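Local atomic coordinates of eukaryotic translation initiation factor 4 gamma 2 (Homo sapiens, PDB entry 4IUL), a protein that takes part in translation initiation, probably as an eIF4G-like scaffold, and interacts through its HEAT-repeat MIF4G domain with the helicase eIF4A. Residues A[80-85]-A[163-168]; A[157-162]-A[171-176]; A[88-93]-A[105-110]. All blocks are in the same frame, centred on the assembly; numbering follows the deposited sequence.

Interaction 1: A[80-85]-A[163-168]; sequences LCLRLA and GKLDLI
L167 lays its forked end against C81, L82 and A85 of helix 74-87, just after the chain has left helix 141-163 of this HEAT-repeat domain through a Schellman motif. D166, with positive phi, is the C-prime residue: its N bonds back to G163 O at 2.9 Å, L167 N turns to L162 O, and the reversal presents L165 and L167 to the helix. D166 also turns its carboxylate to R209, in a salt bridge through OD1. The CG of L167 lies opposite its own carbonyl carbon (chi1 -69°), and the two methyls divide one helical turn between them. CD2 rests on A85 CB at 4.1 Å, while CD1 touches C81 CB at 3.9 Å. Small residues suit C81 and A85 because they let a leucine come close to the helix surface; F108 and R109 of helix 107-127 also touch A85. L82 and L165 meet differently: the two side chains cross at about a right angle, each using CD2, and the methyls stand 4.2 Å apart. This pair is partly exposed, whereas L167 is buried. L167 penetrates as far as the backbone, where its CD1 lies 3.7 Å from L82 N.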
loop_
_atom_site.group_PDB
_atom_site.type_symbol
_atom_site.label_atom_id
_atom_site.label_comp_id
_atom_site.label_asym_id
_atom_site.label_seq_id
_atom_site.Cartn_x
_atom_site.Cartn_y
_atom_site.Cartn_z
ATOM N N LEU A 80 -2.721 3.874 11.720
ATOM C CA LEU A 80 -2.765 2.887 12.794
ATOM C C LEU A 80 -1.428 2.130 12.843
ATOM O O LEU A 80 -0.891 1.849 13.920
ATOM C CB LEU A 80 -3.921 1.918 12.558
ATOM C CG LEU A 80 -4.218 0.892 13.648
ATOM C CD1 LEU A 80 -4.591 1.591 14.954
ATOM C CD2 LEU A 80 -5.365 0.003 13.171
ATOM N N CYS A 81 -0.881 1.816 11.672
ATOM C CA CYS A 81 0.397 1.116 11.605
ATOM C C CYS A 81 1.529 1.993 12.158
ATOM O O CYS A 81 2.447 1.491 12.819
ATOM C CB CYS A 81 0.689 0.689 10.161
ATOM S SG CYS A 81 -0.385 -0.680 9.565
ATOM N N LEU A 82 1.457 3.299 11.905
ATOM C CA LEU A 82 2.478 4.227 12.397
ATOM C C LEU A 82 2.553 4.224 13.923
ATOM O O LEU A 82 3.636 4.138 14.494
ATOM C CB LEU A 82 2.195 5.647 11.910
ATOM C CG LEU A 82 3.079 6.761 12.501
ATOM C CD1 LEU A 82 4.564 6.482 12.216
ATOM C CD2 LEU A 82 2.662 8.112 11.897
ATOM N N ARG A 83 1.397 4.328 14.575
ATOM C CA ARG A 83 1.327 4.336 16.036
ATOM C C ARG A 83 1.928 3.061 16.628
ATOM O O ARG A 83 2.712 3.112 17.580
ATOM C CB ARG A 83 -0.131 4.473 16.490
ATOM C CG ARG A 83 -0.880 5.630 15.836
ATOM C CD ARG A 83 -0.478 6.999 16.394
ATOM N NE ARG A 83 -1.091 7.247 17.698
ATOM C CZ ARG A 83 -0.594 6.823 18.856
ATOM N NH1 ARG A 83 0.541 6.132 18.884
ATOM N NH2 ARG A 83 -1.248 7.065 19.988
ATOM N N LEU A 84 1.556 1.914 16.061
ATOM C CA LEU A 84 2.067 0.630 16.539
ATOM C C LEU A 84 3.574 0.513 16.316
ATOM O O LEU A 84 4.298 -0.012 17.166
ATOM C CB LEU A 84 1.343 -0.527 15.834
ATOM C CG LEU A 84 -0.142 -0.668 16.196
ATOM C CD1 LEU A 84 -0.807 -1.735 15.337
ATOM C CD2 LEU A 84 -0.257 -1.025 17.665
ATOM N N ALA A 85 4.046 1.009 15.176
ATOM C CA ALA A 85 5.469 0.951 14.866
ATOM C C ALA A 85 6.295 1.723 15.884
ATOM O O ALA A 85 7.408 1.319 16.237
ATOM C CB ALA A 85 5.727 1.508 13.468
ATOM N N GLY A 163 4.169 4.199 2.435
ATOM C CA GLY A 163 5.422 4.803 2.011
ATOM C C GLY A 163 5.518 6.254 2.468
ATOM O O GLY A 163 6.575 6.732 2.874
ATOM N N LYS A 164 4.393 6.951 2.411
ATOM C CA LYS A 164 4.321 8.345 2.822
ATOM C C LYS A 164 4.771 8.543 4.278
ATOM O O LYS A 164 5.262 9.607 4.636
ATOM C CB LYS A 164 2.884 8.837 2.625
ATOM C CG LYS A 164 2.599 10.275 3.011
ATOM C CD LYS A 164 1.201 10.658 2.517
ATOM C CE LYS A 164 0.631 11.860 3.258
ATOM N NZ LYS A 164 0.265 11.513 4.671
ATOM N N LEU A 165 4.622 7.511 5.105
ATOM C CA LEU A 165 5.001 7.583 6.519
ATOM C C LEU A 165 6.296 6.815 6.792
ATOM O O LEU A 165 6.640 6.549 7.945
ATOM C CB LEU A 165 3.878 7.002 7.386
ATOM C CG LEU A 165 2.488 7.632 7.226
ATOM C CD1 LEU A 165 1.437 6.777 7.917
ATOM C CD2 LEU A 165 2.499 9.029 7.810
ATOM N N ASP A 166 6.995 6.464 5.713
ATOM C CA ASP A 166 8.252 5.722 5.758
ATOM C C ASP A 166 8.123 4.329 6.380
ATOM O O ASP A 166 9.059 3.831 7.007
ATOM C CB ASP A 166 9.340 6.532 6.490
ATOM C CG ASP A 166 10.760 6.182 6.009
ATOM O OD1 ASP A 166 10.981 6.160 4.775
ATOM O OD2 ASP A 166 11.658 5.938 6.852
ATOM N N LEU A 167 6.969 3.699 6.182
ATOM C CA LEU A 167 6.711 2.357 6.710
ATOM C C LEU A 167 7.095 1.221 5.743
ATOM O O LEU A 167 7.156 0.061 6.148
ATOM C CB LEU A 167 5.242 2.242 7.149
ATOM C CG LEU A 167 4.936 3.108 8.388
ATOM C CD1 LEU A 167 3.449 3.056 8.759
ATOM C CD2 LEU A 167 5.800 2.622 9.553
ATOM N N ILE A 168 7.330 1.550 4.471
ATOM C CA ILE A 168 7.791 0.576 3.479
ATOM C C ILE A 168 8.849 1.296 2.636
ATOM O O ILE A 168 8.931 2.524 2.672
ATOM C CB ILE A 168 6.649 0.009 2.571
ATOM C CG1 ILE A 168 5.794 1.136 1.990
ATOM C CG2 ILE A 168 5.821 -1.018 3.348
ATOM C CD1 ILE A 168 6.368 1.733 0.719
#

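Interaction 2: A[157-162]-A[171-176]; sequences KFIGEL and SILHKC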
loop_
_atom_site.group_PDB
_atom_site.type_symbol
_atom_site.label_atom_id
_atom_site.label_comp_id
_atom_site.label_asym_id
_atom_site.label_seq_id
_atom_site.Cartn_x
_atom_site.Cartn_y
_atom_site.Cartn_z
ATOM N N LYS A 157 -2.709 1.316 -3.464
ATOM C CA LYS A 157 -3.073 2.542 -2.755
ATOM C C LYS A 157 -2.662 2.483 -1.280
ATOM O O LYS A 157 -2.248 3.491 -0.700
ATOM C CB LYS A 157 -4.581 2.778 -2.864
ATOM C CG LYS A 157 -5.107 4.008 -2.130
ATOM C CD LYS A 157 -6.633 4.094 -2.263
ATOM C CE LYS A 157 -7.227 5.257 -1.470
ATOM N NZ LYS A 157 -6.655 6.566 -1.913
ATOM N N PHE A 158 -2.779 1.306 -0.671
ATOM C CA PHE A 158 -2.398 1.147 0.731
ATOM C C PHE A 158 -0.871 1.244 0.857
ATOM O O PHE A 158 -0.350 1.830 1.810
ATOM C CB PHE A 158 -2.918 -0.195 1.272
ATOM C CG PHE A 158 -2.624 -0.423 2.734
ATOM C CD1 PHE A 158 -2.858 0.579 3.671
ATOM C CD2 PHE A 158 -2.106 -1.640 3.172
ATOM C CE1 PHE A 158 -2.575 0.373 5.032
ATOM C CE2 PHE A 158 -1.823 -1.852 4.521
ATOM C CZ PHE A 158 -2.057 -0.843 5.452
ATOM N N ILE A 159 -0.164 0.681 -0.119
ATOM C CA ILE A 159 1.293 0.733 -0.131
ATOM C C ILE A 159 1.726 2.200 -0.234
ATOM O O ILE A 159 2.611 2.655 0.494
ATOM C CB ILE A 159 1.861 -0.093 -1.309
ATOM C CG1 ILE A 159 1.661 -1.589 -1.018
ATOM C CG2 ILE A 159 3.341 0.218 -1.517
ATOM C CD1 ILE A 159 1.915 -2.509 -2.221
ATOM N N GLY A 160 1.084 2.946 -1.129
ATOM C CA GLY A 160 1.415 4.351 -1.268
ATOM C C GLY A 160 1.285 5.078 0.064
ATOM O O GLY A 160 2.192 5.819 0.465
ATOM N N GLU A 161 0.174 4.859 0.767
ATOM C CA GLU A 161 -0.058 5.520 2.051
ATOM C C GLU A 161 0.964 5.170 3.133
ATOM O O GLU A 161 1.256 5.990 4.003
ATOM C CB GLU A 161 -1.472 5.220 2.561
ATOM C CG GLU A 161 -2.574 5.950 1.798
ATOM C CD GLU A 161 -2.454 7.468 1.884
ATOM O OE1 GLU A 161 -2.218 8.109 0.839
ATOM O OE2 GLU A 161 -2.591 8.024 2.996
ATOM N N LEU A 162 1.496 3.953 3.088
ATOM C CA LEU A 162 2.489 3.528 4.061
ATOM C C LEU A 162 3.837 4.169 3.722
ATOM O O LEU A 162 4.560 4.622 4.611
ATOM C CB LEU A 162 2.615 2.001 4.059
ATOM C CG LEU A 162 1.424 1.189 4.603
ATOM C CD1 LEU A 162 1.640 -0.285 4.316
ATOM C CD2 LEU A 162 1.267 1.424 6.103
ATOM N N SER A 171 11.958 0.070 -3.176
ATOM C CA SER A 171 11.843 -1.056 -4.077
ATOM C C SER A 171 10.414 -1.451 -4.456
ATOM O O SER A 171 10.098 -1.574 -5.641
ATOM C CB SER A 171 12.572 -2.259 -3.484
ATOM O OG SER A 171 12.618 -3.305 -4.429
ATOM N N ILE A 172 9.550 -1.642 -3.464
ATOM C CA ILE A 172 8.174 -2.051 -3.750
ATOM C C ILE A 172 7.370 -0.945 -4.421
ATOM O O ILE A 172 6.453 -1.223 -5.202
ATOM C CB ILE A 172 7.432 -2.540 -2.469
ATOM C CG1 ILE A 172 6.204 -3.369 -2.869
ATOM C CG2 ILE A 172 7.000 -1.379 -1.634
ATOM C CD1 ILE A 172 5.498 -4.051 -1.714
ATOM N N LEU A 173 7.708 0.307 -4.123
ATOM C CA LEU A 173 7.014 1.427 -4.745
ATOM C C LEU A 173 7.319 1.428 -6.247
ATOM O O LEU A 173 6.411 1.571 -7.063
ATOM C CB LEU A 173 7.445 2.747 -4.111
ATOM C CG LEU A 173 6.918 3.022 -2.702
ATOM C CD1 LEU A 173 7.620 4.238 -2.143
ATOM C CD2 LEU A 173 5.407 3.237 -2.734
ATOM N N HIS A 174 8.587 1.255 -6.616
ATOM C CA HIS A 174 8.953 1.217 -8.038
ATOM C C HIS A 174 8.258 0.027 -8.709
ATOM O O HIS A 174 7.891 0.090 -9.881
ATOM C CB HIS A 174 10.479 1.099 -8.217
ATOM C CG HIS A 174 11.214 2.392 -8.032
ATOM N ND1 HIS A 174 11.189 3.402 -8.971
ATOM C CD2 HIS A 174 11.945 2.864 -6.992
ATOM C CE1 HIS A 174 11.867 4.441 -8.515
ATOM N NE2 HIS A 174 12.334 4.142 -7.315
ATOM N N LYS A 175 8.074 -1.051 -7.957
ATOM C CA LYS A 175 7.428 -2.245 -8.493
ATOM C C LYS A 175 5.948 -1.972 -8.784
ATOM O O LYS A 175 5.381 -2.536 -9.718
ATOM C CB LYS A 175 7.578 -3.407 -7.506
ATOM C CG LYS A 175 7.890 -4.732 -8.165
ATOM C CD LYS A 175 8.450 -5.733 -7.165
ATOM C CE LYS A 175 9.801 -5.288 -6.641
ATOM N NZ LYS A 175 10.349 -6.236 -5.628
ATOM N N CYS A 176 5.328 -1.111 -7.978
ATOM C CA CYS A 176 3.936 -0.747 -8.183
ATOM C C CYS A 176 3.846 0.118 -9.448
ATOM O O CYS A 176 3.012 -0.119 -10.319
ATOM C CB CYS A 176 3.397 0.044 -6.979
ATOM S SG CYS A 176 3.091 -0.932 -5.474
#
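I159 faces I172, L173 and C176 of the neighbouring helix and meets them with two different branches. Its CG2 stands opposite its backbone N and turns toward L173 and I172, while CG1 stands opposite the carbonyl carbon (chi1 -71°) and carries CD1 to C176 and I172. I159 CG2 meets L173 CD2 at 3.9 Å and also touches I172 CG2. I159 CD1, ending the extended longer branch, reaches C176 SG at 3.8 Å and I172 CD1 at 3.9 Å. A beta-branched residue suits this position because it offers methyl groups at two depths. The helices, 141-163 and 170-181, pack as an antiparallel pair, as helices do throughout HEAT-repeat folds, and the short segments run at 144° to one another with axes 10.4 Å apart. I172 carries CG1 opposite its own N (chi1 -162°), directing CD1 to the end of I159. L173 sets out to one side of the contact, but its CD2 comes back over I159, the two side chains sliding past each other in opposite directions. With an alanine at I159, both branches gone, a gap would probably open and C176 SG, both I172 methyls and L173 CD2 would lose their mate. L173 CD2 also lies 4.4 Å from G160 CA.

Interaction 3: A[88-93]-A[105-110]; sequences APNFDG and STTFRR. With SO4 (sulfate ion), chain D.
T107, D92 and N90 have the most surface buried here, and the hydroxyl of T107 is their meeting point. Its OG1 is turned opposite the carbonyl carbon (chi1 -59°), toward the passing loop, where it accepts the backbone N-H of F91: F91 N to T107 OG1 is 2.7 Å, with an N-H...O angle of 149°. A threonine serves well, since its short, branched side chain holds the oxygen close to the helix while the side chain also touches L56 of helix 53-69. N90 crosses the T107 side chain obliquely and shapes the loop from within: its OD1 accepts from D92 N at 2.9 Å, which is an Asx turn. That turn delivers D92 to the helix, where its OD1 lies 3.0 Å from T107 OG1. The carboxylate then receives R110 side-on with two nitrogens, forming a salt bridge. R110 NH1 meets D92 OD1 at 3.0 Å on the syn side, though tilted out of the plane, whereas R110 NE, 3.1 Å from D92 OD2, comes from above the carboxylate plane, the two flat groups being turned 47° apart. R110 bends at chi3 to bring its guanidinium edge round, and NH1 also bonds O2 of a sulfate at 3.0 Å. This ion, probably from the crystallisation liquor, is further held by K53 and K57. At the start of the loop A88 CB packs on F108 CB, and one water donates to A88 O while accepting from T106 OG1. T106 is the N-cap, and its OG1 accepts a weak capping bond from R109 N at 3.5 Å. The whole is a capped helix start, that of helix 107-127 in the HEAT-repeat domain, held to the Asx turn of the preceding interhelical loop.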
loop_
_atom_site.group_PDB
_atom_site.type_symbol
_atom_site.label_atom_id
_atom_site.label_comp_id
_atom_site.label_asym_id
_atom_site.label_seq_id
_atom_site.Cartn_x
_atom_site.Cartn_y
_atom_site.Cartn_z
ATOM N N ALA A 88 5.072 -0.144 19.917
ATOM C CA ALA A 88 5.286 -1.561 20.196
ATOM C C ALA A 88 6.738 -1.871 20.566
ATOM O O ALA A 88 7.663 -1.421 19.901
ATOM C CB ALA A 88 4.876 -2.397 18.993
ATOM N N PRO A 89 6.950 -2.646 21.642
ATOM C CA PRO A 89 8.304 -3.009 22.079
ATOM C C PRO A 89 9.021 -3.947 21.104
ATOM O O PRO A 89 8.386 -4.754 20.430
ATOM C CB PRO A 89 8.069 -3.658 23.447
ATOM C CG PRO A 89 6.663 -4.182 23.345
ATOM C CD PRO A 89 5.948 -3.064 22.639
ATOM N N ASN A 90 10.345 -3.835 21.042
ATOM C CA ASN A 90 11.150 -4.661 20.154
ATOM C C ASN A 90 11.337 -6.054 20.752
ATOM O O ASN A 90 11.495 -6.200 21.965
ATOM C CB ASN A 90 12.524 -4.012 19.929
ATOM C CG ASN A 90 13.168 -4.434 18.611
ATOM O OD1 ASN A 90 13.061 -5.584 18.189
ATOM N ND2 ASN A 90 13.853 -3.498 17.964
ATOM N N PHE A 91 11.328 -7.072 19.895
ATOM C CA PHE A 91 11.500 -8.454 20.334
ATOM C C PHE A 91 12.630 -9.172 19.597
ATOM O O PHE A 91 12.774 -10.386 19.723
ATOM C CB PHE A 91 10.201 -9.244 20.127
ATOM C CG PHE A 91 9.077 -8.812 21.026
ATOM C CD1 PHE A 91 9.128 -9.061 22.395
ATOM C CD2 PHE A 91 7.977 -8.138 20.507
ATOM C CE1 PHE A 91 8.099 -8.644 23.233
ATOM C CE2 PHE A 91 6.944 -7.717 21.334
ATOM C CZ PHE A 91 7.003 -7.970 22.702
ATOM N N ASP A 92 13.430 -8.439 18.830
ATOM C CA ASP A 92 14.522 -9.076 18.097
ATOM C C ASP A 92 15.846 -9.027 18.864
ATOM O O ASP A 92 16.534 -8.003 18.875
ATOM C CB ASP A 92 14.710 -8.422 16.721
ATOM C CG ASP A 92 13.459 -8.488 15.854
ATOM O OD1 ASP A 92 12.599 -9.364 16.080
ATOM O OD2 ASP A 92 13.349 -7.661 14.924
ATOM N N GLY A 93 16.199 -10.140 19.502
ATOM C CA GLY A 93 17.439 -10.200 20.259
ATOM C C GLY A 93 17.486 -9.210 21.407
ATOM O O GLY A 93 18.551 -8.692 21.755
ATOM N N SER A 105 14.559 0.573 14.227
ATOM C CA SER A 105 14.299 -0.697 13.579
ATOM C C SER A 105 13.725 -1.616 14.649
ATOM O O SER A 105 14.350 -1.821 15.692
ATOM C CB SER A 105 15.601 -1.281 13.027
ATOM O OG SER A 105 15.348 -2.461 12.285
ATOM N N THR A 106 12.532 -2.157 14.406
ATOM C CA THR A 106 11.895 -3.038 15.380
ATOM C C THR A 106 11.155 -4.215 14.750
ATOM O O THR A 106 10.978 -4.292 13.531
ATOM C CB THR A 106 10.869 -2.281 16.243
ATOM O OG1 THR A 106 9.766 -1.881 15.422
ATOM C CG2 THR A 106 11.494 -1.043 16.877
ATOM N N THR A 107 10.714 -5.122 15.616
ATOM C CA THR A 107 9.981 -6.311 15.225
ATOM C C THR A 107 8.781 -5.916 14.367
ATOM O O THR A 107 8.630 -6.400 13.241
ATOM C CB THR A 107 9.490 -7.078 16.485
ATOM O OG1 THR A 107 10.622 -7.437 17.288
ATOM C CG2 THR A 107 8.738 -8.345 16.097
ATOM N N PHE A 108 7.940 -5.028 14.894
ATOM C CA PHE A 108 6.765 -4.597 14.161
ATOM C C PHE A 108 7.123 -4.110 12.760
ATOM O O PHE A 108 6.585 -4.611 11.772
ATOM C CB PHE A 108 6.021 -3.475 14.884
ATOM C CG PHE A 108 4.715 -3.112 14.227
ATOM C CD1 PHE A 108 3.580 -3.892 14.429
ATOM C CD2 PHE A 108 4.642 -2.051 13.329
ATOM C CE1 PHE A 108 2.387 -3.625 13.740
ATOM C CE2 PHE A 108 3.456 -1.777 12.633
ATOM C CZ PHE A 108 2.328 -2.566 12.837
ATOM N N ARG A 109 8.041 -3.148 12.683
ATOM C CA ARG A 109 8.455 -2.582 11.400
ATOM C C ARG A 109 8.921 -3.624 10.400
ATOM O O ARG A 109 8.563 -3.558 9.228
ATOM C CB ARG A 109 9.560 -1.531 11.596
ATOM C CG ARG A 109 9.082 -0.211 12.221
ATOM C CD ARG A 109 10.238 0.766 12.375
ATOM N NE ARG A 109 9.869 1.994 13.075
ATOM C CZ ARG A 109 9.198 3.004 12.527
ATOM N NH1 ARG A 109 8.815 2.943 11.261
ATOM N NH2 ARG A 109 8.916 4.081 13.247
ATOM N N ARG A 110 9.715 -4.578 10.872
ATOM C CA ARG A 110 10.248 -5.651 10.039
ATOM C C ARG A 110 9.168 -6.591 9.488
ATOM O O ARG A 110 9.183 -6.938 8.313
ATOM C CB ARG A 110 11.273 -6.458 10.850
ATOM C CG ARG A 110 11.644 -7.814 10.260
ATOM C CD ARG A 110 12.750 -8.492 11.068
ATOM N NE ARG A 110 12.303 -9.025 12.358
ATOM C CZ ARG A 110 11.598 -10.144 12.503
ATOM N NH1 ARG A 110 11.240 -10.557 13.716
ATOM N NH2 ARG A 110 11.250 -10.855 11.436
HETATM S S SO4 D . 10.264 -14.541 12.811
HETATM O O1 SO4 D . 11.165 -15.376 11.996
HETATM O O2 SO4 D . 11.045 -13.503 13.506
HETATM O O3 SO4 D . 9.267 -13.907 11.934
HETATM O O4 SO4 D . 9.580 -15.386 13.809
HETATM O O HOH W 1 7.966 -0.986 17.290
#

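In the fold
Leaving helix 74-87, the chain passes through 88-93 and, after a loop, returns to 105-110, where interaction 3 closes a short loop joining that helix's exit to the start of helix 107-127. This loop falls wholly within the longer span of interaction 1, which opens at 80-85 and closes only at 163-168. Before that closure, interaction 2 opens at 157-162; it closes beyond, at 171-176, so interactions 1 and 2 cross and touch through the turn between helices 141-163 and 170-181. Interactions 1 and 3 touch where F108 packs on A85. Interactions 2 and 3 lie in series and join neighbours in the chain, while interaction 1 reaches across helix 107-127.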